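Local coordinates for insecticidal crystal protein Cry7Cal (Bacillus thuringiensis, PDB 5ZI1), which acts as an insecticidal delta endotoxin active against the locust Locusta migratoria manilensis, and probably works by binding a receptor on gut cells, at residues Arg304-Glu307 with Arg311-Ile314; Tyr272-Ser277 with Ala367-Ala372; Ile299-Arg304 with Asp390-Ser395. All blocks are in the same frame, centred on the assembly; numbering follows the deposited sequence.

Contact 1: residues Arg304-Glu307 with Arg311-Ile314; sequences RVVE and RFAI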
ATOM      1  N   ARG A 304      27.857  20.560   6.303  1.00 49.96           N
ATOM      2  CA  ARG A 304      29.084  21.229   6.703  1.00 49.43           C
ATOM      3  C   ARG A 304      30.113  20.162   7.020  1.00 50.65           C
ATOM      4  O   ARG A 304      29.774  19.000   7.248  1.00 49.57           O
ATOM      5  CB  ARG A 304      28.877  22.159   7.906  1.00 50.38           C
ATOM      6  CG  ARG A 304      28.679  21.436   9.223  1.00 46.77           C
ATOM      7  CD  ARG A 304      28.408  22.424  10.342  1.00 48.54           C
ATOM      8  NE  ARG A 304      27.948  21.738  11.543  1.00 51.71           N
ATOM      9  CZ  ARG A 304      28.697  21.492  12.611  1.00 53.67           C
ATOM     10  NH1 ARG A 304      28.176  20.841  13.643  1.00 54.26           N
ATOM     11  NH2 ARG A 304      29.959  21.896  12.651  1.00 52.63           N
ATOM     12  N   VAL A 305      31.380  20.577   7.013  1.00 50.19           N
ATOM     13  CA  VAL A 305      32.537  19.710   7.216  1.00 47.55           C
ATOM     14  C   VAL A 305      33.000  19.836   8.655  1.00 44.71           C
ATOM     15  O   VAL A 305      33.101  20.944   9.194  1.00 45.11           O
ATOM     16  CB  VAL A 305      33.677  20.086   6.244  1.00 50.66           C
ATOM     17  CG1 VAL A 305      34.859  19.150   6.409  1.00 50.75           C
ATOM     18  CG2 VAL A 305      33.180  20.079   4.805  1.00 46.19           C
ATOM     19  N   VAL A 306      33.288  18.705   9.280  1.00 49.81           N
ATOM     20  CA  VAL A 306      33.846  18.683  10.623  1.00 52.67           C
ATOM     21  C   VAL A 306      35.103  17.830  10.584  1.00 52.08           C
ATOM     22  O   VAL A 306      35.252  16.947   9.737  1.00 50.09           O
ATOM     23  CB  VAL A 306      32.856  18.137  11.673  1.00 47.60           C
ATOM     24  CG1 VAL A 306      31.648  19.058  11.786  1.00 47.72           C
ATOM     25  CG2 VAL A 306      32.441  16.727  11.311  1.00 47.77           C
ATOM     26  N   GLU A 307      36.005  18.096  11.532  1.00 52.05           N
ATOM     27  CA  GLU A 307      37.307  17.428  11.589  1.00 57.26           C
ATOM     28  C   GLU A 307      37.652  17.053  13.032  1.00 55.71           C
ATOM     29  O   GLU A 307      38.565  17.618  13.639  1.00 59.52           O
ATOM     30  CB  GLU A 307      38.386  18.321  10.967  1.00 58.49           C
ATOM     31  CG  GLU A 307      39.710  17.640  10.711  1.00 66.06           C
ATOM     32  CD  GLU A 307      40.532  18.323   9.617  1.00 68.57           C
ATOM     33  OE1 GLU A 307      41.310  17.632   8.931  1.00 66.43           O
ATOM     34  OE2 GLU A 307      40.407  19.557   9.434  1.00 71.33           O
ATOM     35  N   ARG A 311      37.864  13.564   8.780  1.00 47.99           N
ATOM     36  CA  ARG A 311      37.184  14.758   8.294  1.00 53.85           C
ATOM     37  C   ARG A 311      36.113  14.323   7.302  1.00 50.29           C
ATOM     38  O   ARG A 311      36.345  13.416   6.499  1.00 48.13           O
ATOM     39  CB  ARG A 311      38.194  15.773   7.680  1.00 52.07           C
ATOM     40  CG  ARG A 311      37.683  16.625   6.505  1.00 56.60           C
ATOM     41  CD  ARG A 311      38.708  17.747   6.129  1.00 60.70           C
ATOM     42  NE  ARG A 311      38.676  18.840   7.121  1.00 72.57           N
ATOM     43  CZ  ARG A 311      38.228  20.074   6.885  1.00 66.93           C
ATOM     44  NH1 ARG A 311      37.777  20.383   5.673  1.00 62.48           N
ATOM     45  NH2 ARG A 311      38.236  20.995   7.852  1.00 66.91           N
ATOM     46  N   PHE A 312      34.925  14.926   7.390  1.00 52.03           N
ATOM     47  CA  PHE A 312      33.757  14.437   6.660  1.00 49.93           C
ATOM     48  C   PHE A 312      32.610  15.415   6.817  1.00 47.03           C
ATOM     49  O   PHE A 312      32.490  16.088   7.844  1.00 48.25           O
ATOM     50  CB  PHE A 312      33.304  13.066   7.162  1.00 48.09           C
ATOM     51  CG  PHE A 312      33.074  13.030   8.631  1.00 52.89           C
ATOM     52  CD1 PHE A 312      31.836  13.388   9.167  1.00 46.98           C
ATOM     53  CD2 PHE A 312      34.107  12.663   9.492  1.00 52.69           C
ATOM     54  CE1 PHE A 312      31.628  13.376  10.529  1.00 45.08           C
ATOM     55  CE2 PHE A 312      33.900  12.633  10.863  1.00 53.81           C
ATOM     56  CZ  PHE A 312      32.653  12.998  11.388  1.00 55.10           C
ATOM     57  N   ALA A 313      31.755  15.462   5.802  1.00 44.60           N
ATOM     58  CA  ALA A 313      30.581  16.314   5.858  1.00 45.05           C
ATOM     59  C   ALA A 313      29.458  15.615   6.621  1.00 47.09           C
ATOM     60  O   ALA A 313      29.399  14.383   6.683  1.00 43.94           O
ATOM     61  CB  ALA A 313      30.127  16.685   4.451  1.00 42.29           C
ATOM     62  N   ILE A 314      28.599  16.432   7.245  1.00 49.91           N
ATOM     63  CA  ILE A 314      27.369  16.013   7.903  1.00 42.93           C
ATOM     64  C   ILE A 314      26.290  17.000   7.488  1.00 49.75           C
ATOM     65  O   ILE A 314      26.562  18.188   7.285  1.00 44.13           O
ATOM     66  CB  ILE A 314      27.478  15.991   9.447  1.00 46.72           C
ATOM     67  CG1 ILE A 314      27.725  17.409   9.974  1.00 47.19           C
ATOM     68  CG2 ILE A 314      28.555  15.014   9.938  1.00 45.97           C
ATOM     69  CD1 ILE A 314      27.676  17.536  11.488  1.00 45.42           C
TER
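R311 meets two residues of the opposite arm of a beta hairpin. V305 CG1 sits over one face of its guanidinium, toward the rim, 3.3 Å from R311 NH1. E307 comes to the edge instead. Its OE2 makes a salt bridge to R311 NE at 3.0 Å, and a weak, bent hydrogen bond joins the same oxygen to NH2. The carboxylate and guanidinium planes are 57° apart, so the pair is twisted. A bend at chi3 of R311 (-75°) swings the guanidinium across V305.

V306 and F312 point to the other face of the sheet. V306 CG2 lies over the F312 ring as a CH-pi contact, 4.0 Å from the ring centroid. On that face R304 runs alongside I314, with NH1 4.0 Å from I314 CD1. The face packs on Y370 and A372.

Backbone bonds close the ladder. V306 N reaches F312 O at 3.1 Å. R304 and I314 form the next hydrogen-bonded pair, and V305 and A313 lie between the two.

V306, F312 and I314 thus make the buried, apolar part of their face, with R304 at its margin. The E307-R311 charge pair sits at the exposed loop end, where solvent would probably weaken the salt bridge.

Contact 2: residues Tyr272-Ser277 with Ala367-Ala372; sequences YGAASS and ATWYQA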
ATOM      1  N   TYR A 272      21.890   3.706  16.647  1.00 43.03           N
ATOM      2  CA  TYR A 272      20.699   3.550  17.499  1.00 47.56           C
ATOM      3  C   TYR A 272      20.823   4.303  18.823  1.00 49.48           C
ATOM      4  O   TYR A 272      19.909   5.042  19.214  1.00 49.25           O
ATOM      5  CB  TYR A 272      20.405   2.075  17.782  1.00 45.11           C
ATOM      6  CG  TYR A 272      20.341   1.186  16.568  1.00 48.52           C
ATOM      7  CD1 TYR A 272      19.450   1.446  15.537  1.00 46.04           C
ATOM      8  CD2 TYR A 272      21.166   0.067  16.462  1.00 50.21           C
ATOM      9  CE1 TYR A 272      19.392   0.618  14.426  1.00 47.91           C
ATOM     10  CE2 TYR A 272      21.118  -0.764  15.356  1.00 49.17           C
ATOM     11  CZ  TYR A 272      20.227  -0.481  14.345  1.00 49.87           C
ATOM     12  OH  TYR A 272      20.178  -1.299  13.244  1.00 54.48           O
ATOM     13  N   GLY A 273      21.958   4.144  19.520  1.00 50.23           N
ATOM     14  CA  GLY A 273      22.153   4.816  20.795  1.00 40.52           C
ATOM     15  C   GLY A 273      22.023   6.323  20.734  1.00 49.59           C
ATOM     16  O   GLY A 273      21.756   6.954  21.759  1.00 53.38           O
ATOM     17  N   ALA A 274      22.187   6.920  19.547  1.00 50.84           N
ATOM     18  CA  ALA A 274      22.055   8.366  19.395  1.00 48.17           C
ATOM     19  C   ALA A 274      20.616   8.831  19.201  1.00 48.70           C
ATOM     20  O   ALA A 274      20.335  10.020  19.403  1.00 51.31           O
ATOM     21  CB  ALA A 274      22.907   8.849  18.217  1.00 53.65           C
ATOM     22  N   ALA A 275      19.699   7.939  18.833  1.00 47.96           N
ATOM     23  CA  ALA A 275      18.300   8.326  18.688  1.00 51.47           C
ATOM     24  C   ALA A 275      17.672   8.661  20.040  1.00 50.70           C
ATOM     25  O   ALA A 275      18.194   8.314  21.104  1.00 52.08           O
ATOM     26  CB  ALA A 275      17.494   7.215  18.020  1.00 45.75           C
ATOM     27  N   SER A 276      16.534   9.361  19.977  1.00 45.04           N
ATOM     28  CA  SER A 276      15.739   9.671  21.161  1.00 54.58           C
ATOM     29  C   SER A 276      15.469   8.421  21.987  1.00 52.08           C
ATOM     30  O   SER A 276      15.427   7.304  21.469  1.00 47.88           O
ATOM     31  CB  SER A 276      14.390  10.285  20.766  1.00 53.92           C
ATOM     32  OG  SER A 276      13.606  10.514  21.919  1.00 49.82           O
ATOM     33  N   SER A 277      15.284   8.617  23.286  1.00 53.97           N
ATOM     34  CA  SER A 277      14.900   7.521  24.161  1.00 61.02           C
ATOM     35  C   SER A 277      13.389   7.339  24.215  1.00 57.37           C
ATOM     36  O   SER A 277      12.916   6.372  24.815  1.00 58.58           O
ATOM     37  CB  SER A 277      15.464   7.737  25.573  1.00 59.97           C
ATOM     38  OG  SER A 277      14.960   8.930  26.155  1.00 66.47           O
ATOM     39  N   ALA A 367      34.785  13.448  20.961  1.00 52.57           N
ATOM     40  CA  ALA A 367      34.322  14.413  21.946  1.00 52.67           C
ATOM     41  C   ALA A 367      32.830  14.650  21.796  1.00 55.26           C
ATOM     42  O   ALA A 367      32.158  14.983  22.777  1.00 59.63           O
ATOM     43  CB  ALA A 367      35.081  15.730  21.817  1.00 47.01           C
ATOM     44  N   THR A 368      32.307  14.501  20.576  1.00 53.09           N
ATOM     45  CA  THR A 368      30.883  14.545  20.291  1.00 53.10           C
ATOM     46  C   THR A 368      30.574  13.429  19.306  1.00 56.37           C
ATOM     47  O   THR A 368      31.467  12.703  18.862  1.00 53.61           O
ATOM     48  CB  THR A 368      30.449  15.909  19.748  1.00 54.78           C
ATOM     49  OG1 THR A 368      29.021  15.943  19.662  1.00 58.53           O
ATOM     50  CG2 THR A 368      31.047  16.162  18.371  1.00 54.02           C
ATOM     51  N   TRP A 369      29.293  13.281  18.964  1.00 56.28           N
ATOM     52  CA  TRP A 369      28.808  12.122  18.220  1.00 49.23           C
ATOM     53  C   TRP A 369      28.175  12.617  16.923  1.00 53.31           C
ATOM     54  O   TRP A 369      27.087  13.202  16.940  1.00 55.78           O
ATOM     55  CB  TRP A 369      27.832  11.328  19.086  1.00 51.98           C
ATOM     56  CG  TRP A 369      27.509   9.959  18.591  1.00 49.71           C
ATOM     57  CD1 TRP A 369      27.857   9.418  17.391  1.00 48.29           C
ATOM     58  CD2 TRP A 369      26.762   8.948  19.290  1.00 49.34           C
ATOM     59  NE1 TRP A 369      27.375   8.132  17.296  1.00 48.37           N
ATOM     60  CE2 TRP A 369      26.694   7.823  18.448  1.00 50.43           C
ATOM     61  CE3 TRP A 369      26.143   8.888  20.544  1.00 52.12           C
ATOM     62  CZ2 TRP A 369      26.028   6.650  18.818  1.00 46.73           C
ATOM     63  CZ3 TRP A 369      25.490   7.716  20.913  1.00 47.65           C
ATOM     64  CH2 TRP A 369      25.442   6.615  20.056  1.00 47.36           C
ATOM     65  N   TYR A 370      28.868  12.414  15.806  1.00 53.04           N
ATOM     66  CA  TYR A 370      28.435  12.869  14.493  1.00 49.45           C
ATOM     67  C   TYR A 370      27.765  11.742  13.721  1.00 47.63           C
ATOM     68  O   TYR A 370      28.163  10.579  13.816  1.00 50.59           O
ATOM     69  CB  TYR A 370      29.622  13.395  13.667  1.00 47.89           C
ATOM     70  CG  TYR A 370      30.239  14.676  14.192  1.00 49.02           C
ATOM     71  CD1 TYR A 370      29.505  15.855  14.230  1.00 48.18           C
ATOM     72  CD2 TYR A 370      31.566  14.711  14.632  1.00 50.99           C
ATOM     73  CE1 TYR A 370      30.058  17.026  14.702  1.00 50.75           C
ATOM     74  CE2 TYR A 370      32.130  15.873  15.101  1.00 45.91           C
ATOM     75  CZ  TYR A 370      31.376  17.032  15.134  1.00 56.03           C
ATOM     76  OH  TYR A 370      31.929  18.204  15.600  1.00 52.13           O
ATOM     77  N   GLN A 371      26.752  12.095  12.932  1.00 45.89           N
ATOM     78  CA  GLN A 371      26.146  11.168  11.986  1.00 44.45           C
ATOM     79  C   GLN A 371      26.271  11.785  10.606  1.00 45.83           C
ATOM     80  O   GLN A 371      25.997  12.979  10.430  1.00 43.86           O
ATOM     81  CB  GLN A 371      24.679  10.884  12.327  1.00 47.46           C
ATOM     82  CG  GLN A 371      24.419  10.767  13.797  1.00 42.57           C
ATOM     83  CD  GLN A 371      24.828   9.427  14.380  1.00 47.96           C
ATOM     84  OE1 GLN A 371      25.038   8.436  13.664  1.00 49.02           O
ATOM     85  NE2 GLN A 371      24.928   9.385  15.696  1.00 45.03           N
ATOM     86  N   ALA A 372      26.694  10.986   9.632  1.00 47.44           N
ATOM     87  CA  ALA A 372      27.093  11.535   8.346  1.00 50.97           C
ATOM     88  C   ALA A 372      26.473  10.740   7.210  1.00 47.89           C
ATOM     89  O   ALA A 372      26.523   9.504   7.207  1.00 50.17           O
ATOM     90  CB  ALA A 372      28.630  11.552   8.218  1.00 48.17           C
TER
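W369 carries A274 on the face of its indole. The methyl CB stands almost exactly over the six-membered ring, 3.7 Å from its centroid and only 3° off the ring normal. This is a CH-pi contact. It belongs to the middle domain of a three-domain delta endotoxin, a beta-prism built from antiparallel sheets. Strand 369-382 supplies the indole, and a 3-10 turn in the loop before helix 279-286 supplies the methyl.

The turn brings more than its methyl to the ring. A274 N lies 3.3 Å from W369 CH2. The backbone atom G273 C is 3.5 Å from W369 CH2, in an oblique approach. The ring therefore meets backbone as well as side chain. The turn is closed by a bond from A275 N to Y272 O of 2.9 Å. W369 holds its CG anti to the backbone N (chi1 -166°), which carries the indole out toward the turn.

Q371 is two residues along the strand and also points to the loop. Its chain bends at chi2 (-78°). This brings NE2 over the same indole face as A274 CB, toward the rim. No hydrogen bond crosses between the two segments, so the fit is one of shape.

Backbone hydrogen bonds tie S444 to W369 and Q371, and E441 to A274. P269 and T442 also touch the W369 side chain. Y272 turns away from the strand, and its OH bonds to E213 of helix 208-227, in the N-terminal domain.

The amide of Q371 also meets the methyl of the turn: NE2 is 3.3 Å from A274 CB.

Contact 3: residues Ile299-Arg304 with Asp390-Ser395; sequences INVRAR and DAFSFS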
ATOM      1  N   ILE A 299      14.381  18.123  -3.499  1.00 52.37           N
ATOM      2  CA  ILE A 299      15.058  17.888  -2.227  1.00 45.44           C
ATOM      3  C   ILE A 299      16.272  18.797  -2.153  1.00 55.31           C
ATOM      4  O   ILE A 299      17.099  18.813  -3.072  1.00 55.63           O
ATOM      5  CB  ILE A 299      15.529  16.435  -2.045  1.00 45.56           C
ATOM      6  CG1 ILE A 299      14.426  15.426  -2.296  1.00 48.41           C
ATOM      7  CG2 ILE A 299      16.108  16.253  -0.648  1.00 48.89           C
ATOM      8  CD1 ILE A 299      14.950  14.016  -2.372  1.00 43.56           C
ATOM      9  N   ASN A 300      16.413  19.519  -1.051  1.00 52.68           N
ATOM     10  CA  ASN A 300      17.621  20.280  -0.807  1.00 51.70           C
ATOM     11  C   ASN A 300      18.342  19.721   0.416  1.00 52.64           C
ATOM     12  O   ASN A 300      17.708  19.390   1.423  1.00 53.42           O
ATOM     13  CB  ASN A 300      17.326  21.764  -0.606  1.00 50.21           C
ATOM     14  CG  ASN A 300      18.607  22.562  -0.279  1.00 62.48           C
ATOM     15  OD1 ASN A 300      18.766  23.106   0.823  1.00 60.83           O
ATOM     16  ND2 ASN A 300      19.540  22.587  -1.230  1.00 53.27           N
ATOM     17  N   VAL A 301      19.664  19.619   0.336  1.00 48.61           N
ATOM     18  CA  VAL A 301      20.484  19.223   1.474  1.00 49.46           C
ATOM     19  C   VAL A 301      21.485  20.334   1.757  1.00 52.85           C
ATOM     20  O   VAL A 301      22.080  20.893   0.831  1.00 57.19           O
ATOM     21  CB  VAL A 301      21.197  17.880   1.218  1.00 48.27           C
ATOM     22  CG1 VAL A 301      22.292  17.627   2.258  1.00 47.03           C
ATOM     23  CG2 VAL A 301      20.200  16.756   1.223  1.00 45.57           C
ATOM     24  N   ARG A 302      21.638  20.677   3.035  1.00 53.17           N
ATOM     25  CA  ARG A 302      22.697  21.560   3.506  1.00 47.23           C
ATOM     26  C   ARG A 302      23.619  20.770   4.419  1.00 52.78           C
ATOM     27  O   ARG A 302      23.147  20.038   5.303  1.00 49.56           O
ATOM     28  CB  ARG A 302      22.159  22.766   4.272  1.00 46.50           C
ATOM     29  CG  ARG A 302      21.290  23.678   3.467  1.00 55.68           C
ATOM     30  CD  ARG A 302      21.971  24.165   2.231  1.00 59.82           C
ATOM     31  NE  ARG A 302      21.655  25.573   2.021  1.00 68.05           N
ATOM     32  CZ  ARG A 302      20.865  26.031   1.054  1.00 74.62           C
ATOM     33  NH1 ARG A 302      20.321  25.192   0.177  1.00 70.65           N
ATOM     34  NH2 ARG A 302      20.627  27.335   0.959  1.00 79.74           N
ATOM     35  N   ALA A 303      24.930  20.946   4.230  1.00 46.98           N
ATOM     36  CA  ALA A 303      25.892  20.152   4.965  1.00 46.83           C
ATOM     37  C   ALA A 303      27.115  20.999   5.286  1.00 53.24           C
ATOM     38  O   ALA A 303      27.377  22.026   4.650  1.00 51.95           O
ATOM     39  CB  ALA A 303      26.284  18.899   4.182  1.00 48.96           C
ATOM     40  N   ARG A 304      27.857  20.560   6.303  1.00 49.96           N
ATOM     41  CA  ARG A 304      29.084  21.229   6.703  1.00 49.43           C
ATOM     42  C   ARG A 304      30.113  20.162   7.020  1.00 50.65           C
ATOM     43  O   ARG A 304      29.774  19.000   7.248  1.00 49.57           O
ATOM     44  CB  ARG A 304      28.877  22.159   7.906  1.00 50.38           C
ATOM     45  CG  ARG A 304      28.679  21.436   9.223  1.00 46.77           C
ATOM     46  CD  ARG A 304      28.408  22.424  10.342  1.00 48.54           C
ATOM     47  NE  ARG A 304      27.948  21.738  11.543  1.00 51.71           N
ATOM     48  CZ  ARG A 304      28.697  21.492  12.611  1.00 53.67           C
ATOM     49  NH1 ARG A 304      28.176  20.841  13.643  1.00 54.26           N
ATOM     50  NH2 ARG A 304      29.959  21.896  12.651  1.00 52.63           N
ATOM     51  N   ASP A 390      21.322  11.520 -10.447  1.00 50.17           N
ATOM     52  CA  ASP A 390      21.855  12.719  -9.824  1.00 54.53           C
ATOM     53  C   ASP A 390      22.367  12.373  -8.430  1.00 52.97           C
ATOM     54  O   ASP A 390      21.864  11.453  -7.774  1.00 52.34           O
ATOM     55  CB  ASP A 390      20.816  13.843  -9.786  1.00 45.73           C
ATOM     56  CG  ASP A 390      21.448  15.183  -9.467  1.00 55.48           C
ATOM     57  OD1 ASP A 390      22.690  15.249  -9.521  1.00 61.53           O
ATOM     58  OD2 ASP A 390      20.736  16.165  -9.173  1.00 57.21           O
ATOM     59  N   ALA A 391      23.377  13.115  -7.989  1.00 52.94           N
ATOM     60  CA  ALA A 391      24.073  12.749  -6.765  1.00 51.90           C
ATOM     61  C   ALA A 391      24.799  13.961  -6.206  1.00 51.87           C
ATOM     62  O   ALA A 391      24.925  15.002  -6.854  1.00 50.49           O
ATOM     63  CB  ALA A 391      25.051  11.597  -7.002  1.00 47.55           C
ATOM     64  N   PHE A 392      25.214  13.825  -4.955  1.00 53.12           N
ATOM     65  CA  PHE A 392      26.201  14.696  -4.344  1.00 50.17           C
ATOM     66  C   PHE A 392      27.185  13.812  -3.604  1.00 49.28           C
ATOM     67  O   PHE A 392      26.810  12.773  -3.048  1.00 50.19           O
ATOM     68  CB  PHE A 392      25.595  15.751  -3.381  1.00 49.15           C
ATOM     69  CG  PHE A 392      24.860  15.175  -2.189  1.00 47.87           C
ATOM     70  CD1 PHE A 392      25.546  14.722  -1.069  1.00 50.20           C
ATOM     71  CD2 PHE A 392      23.477  15.150  -2.169  1.00 47.08           C
ATOM     72  CE1 PHE A 392      24.874  14.207   0.034  1.00 52.21           C
ATOM     73  CE2 PHE A 392      22.787  14.639  -1.069  1.00 52.26           C
ATOM     74  CZ  PHE A 392      23.486  14.164   0.030  1.00 50.03           C
ATOM     75  N   SER A 393      28.448  14.215  -3.633  1.00 50.73           N
ATOM     76  CA  SER A 393      29.526  13.497  -2.966  1.00 52.69           C
ATOM     77  C   SER A 393      30.343  14.525  -2.206  1.00 55.43           C
ATOM     78  O   SER A 393      31.048  15.337  -2.817  1.00 53.83           O
ATOM     79  CB  SER A 393      30.386  12.730  -3.960  1.00 47.48           C
ATOM     80  OG  SER A 393      31.062  11.674  -3.303  1.00 58.49           O
ATOM     81  N   PHE A 394      30.205  14.518  -0.885  1.00 50.89           N
ATOM     82  CA  PHE A 394      30.861  15.474  -0.015  1.00 50.64           C
ATOM     83  C   PHE A 394      32.066  14.832   0.655  1.00 50.48           C
ATOM     84  O   PHE A 394      32.217  13.609   0.680  1.00 52.55           O
ATOM     85  CB  PHE A 394      29.892  15.993   1.039  1.00 50.35           C
ATOM     86  CG  PHE A 394      28.772  16.803   0.479  1.00 55.64           C
ATOM     87  CD1 PHE A 394      28.978  17.616  -0.621  1.00 55.68           C
ATOM     88  CD2 PHE A 394      27.506  16.747   1.046  1.00 53.20           C
ATOM     89  CE1 PHE A 394      27.941  18.365  -1.148  1.00 53.40           C
ATOM     90  CE2 PHE A 394      26.469  17.496   0.538  1.00 52.95           C
ATOM     91  CZ  PHE A 394      26.686  18.308  -0.564  1.00 56.13           C
ATOM     92  N   SER A 395      32.900  15.684   1.246  1.00 46.66           N
ATOM     93  CA  SER A 395      34.180  15.230   1.767  1.00 53.33           C
ATOM     94  C   SER A 395      33.973  14.119   2.778  1.00 50.55           C
ATOM     95  O   SER A 395      32.994  14.107   3.525  1.00 55.54           O
ATOM     96  CB  SER A 395      34.944  16.369   2.427  1.00 54.87           C
ATOM     97  OG  SER A 395      34.752  16.310   3.830  1.00 57.89           O
TER
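V301 and A303 face F392 and F394 across the inside of the beta-prism of the middle toxin domain. Strand 294-306 belongs to one four-stranded antiparallel sheet. Strand 387-393 is an outermost strand of another. F392 is on that strand, and F394 lies just beyond its end. The two sheets meet here through side chains, with no hydrogen bond between the segments.

The apolar contacts come in two pairs. V301 CG2 is 4.1 Å from F392 CE2, and the two side chains cross at about a right angle. A303 CB is 3.9 Å from F394 CE2. Both methyls approach their rings obliquely. F392 has CG between its backbone N and carbonyl carbon (chi1 61°), which stands the ring up toward strand 294-306. The backbones stay well apart: the CA atoms of A303 and F394 are 8.4 Å from each other. The rings fill much of that distance.

The two phenylalanines also pack on each other. F392 CD1 lies 3.3 Å above the plane of the F394 ring, toward its rim. Further apolar neighbours are W315 beside V301, L376 beside F392, and L343 and A313 beside F394.

Polar groups lie off this apolar patch. R302 and R304 point away from strand 387-393. N300 ND2 bonds to T346 OG1 and S344 OG of the neighbouring strand 343-348. D390 packs against H345 and F347 of the same strand. Its carboxylate also turns back on its own chain: A391 N donates to D390 OD1 at 2.7 Å, bent to 133° at the hydrogen and coming from above the carboxylate plane.

In the fold
All three contacts lie in the middle domain, far from the centre of the chain. Contact 3 is the buried one. It joins two sheets through apolar side chains. Contact 1 holds neighbouring strands of one sheet by backbone bonds, and its loop end is exposed and charged. Contact 2 is partly buried and sets a loop on an indole. Contacts 1 and 3 share R304 on strand 294-306, and A313 N probably bonds to S395 O between them. I314 and F312 of contact 1 pack on Y370 of contact 2. Contacts 2 and 3 do not touch, but strands 369-382 and 387-393 are neighbours in one sheet.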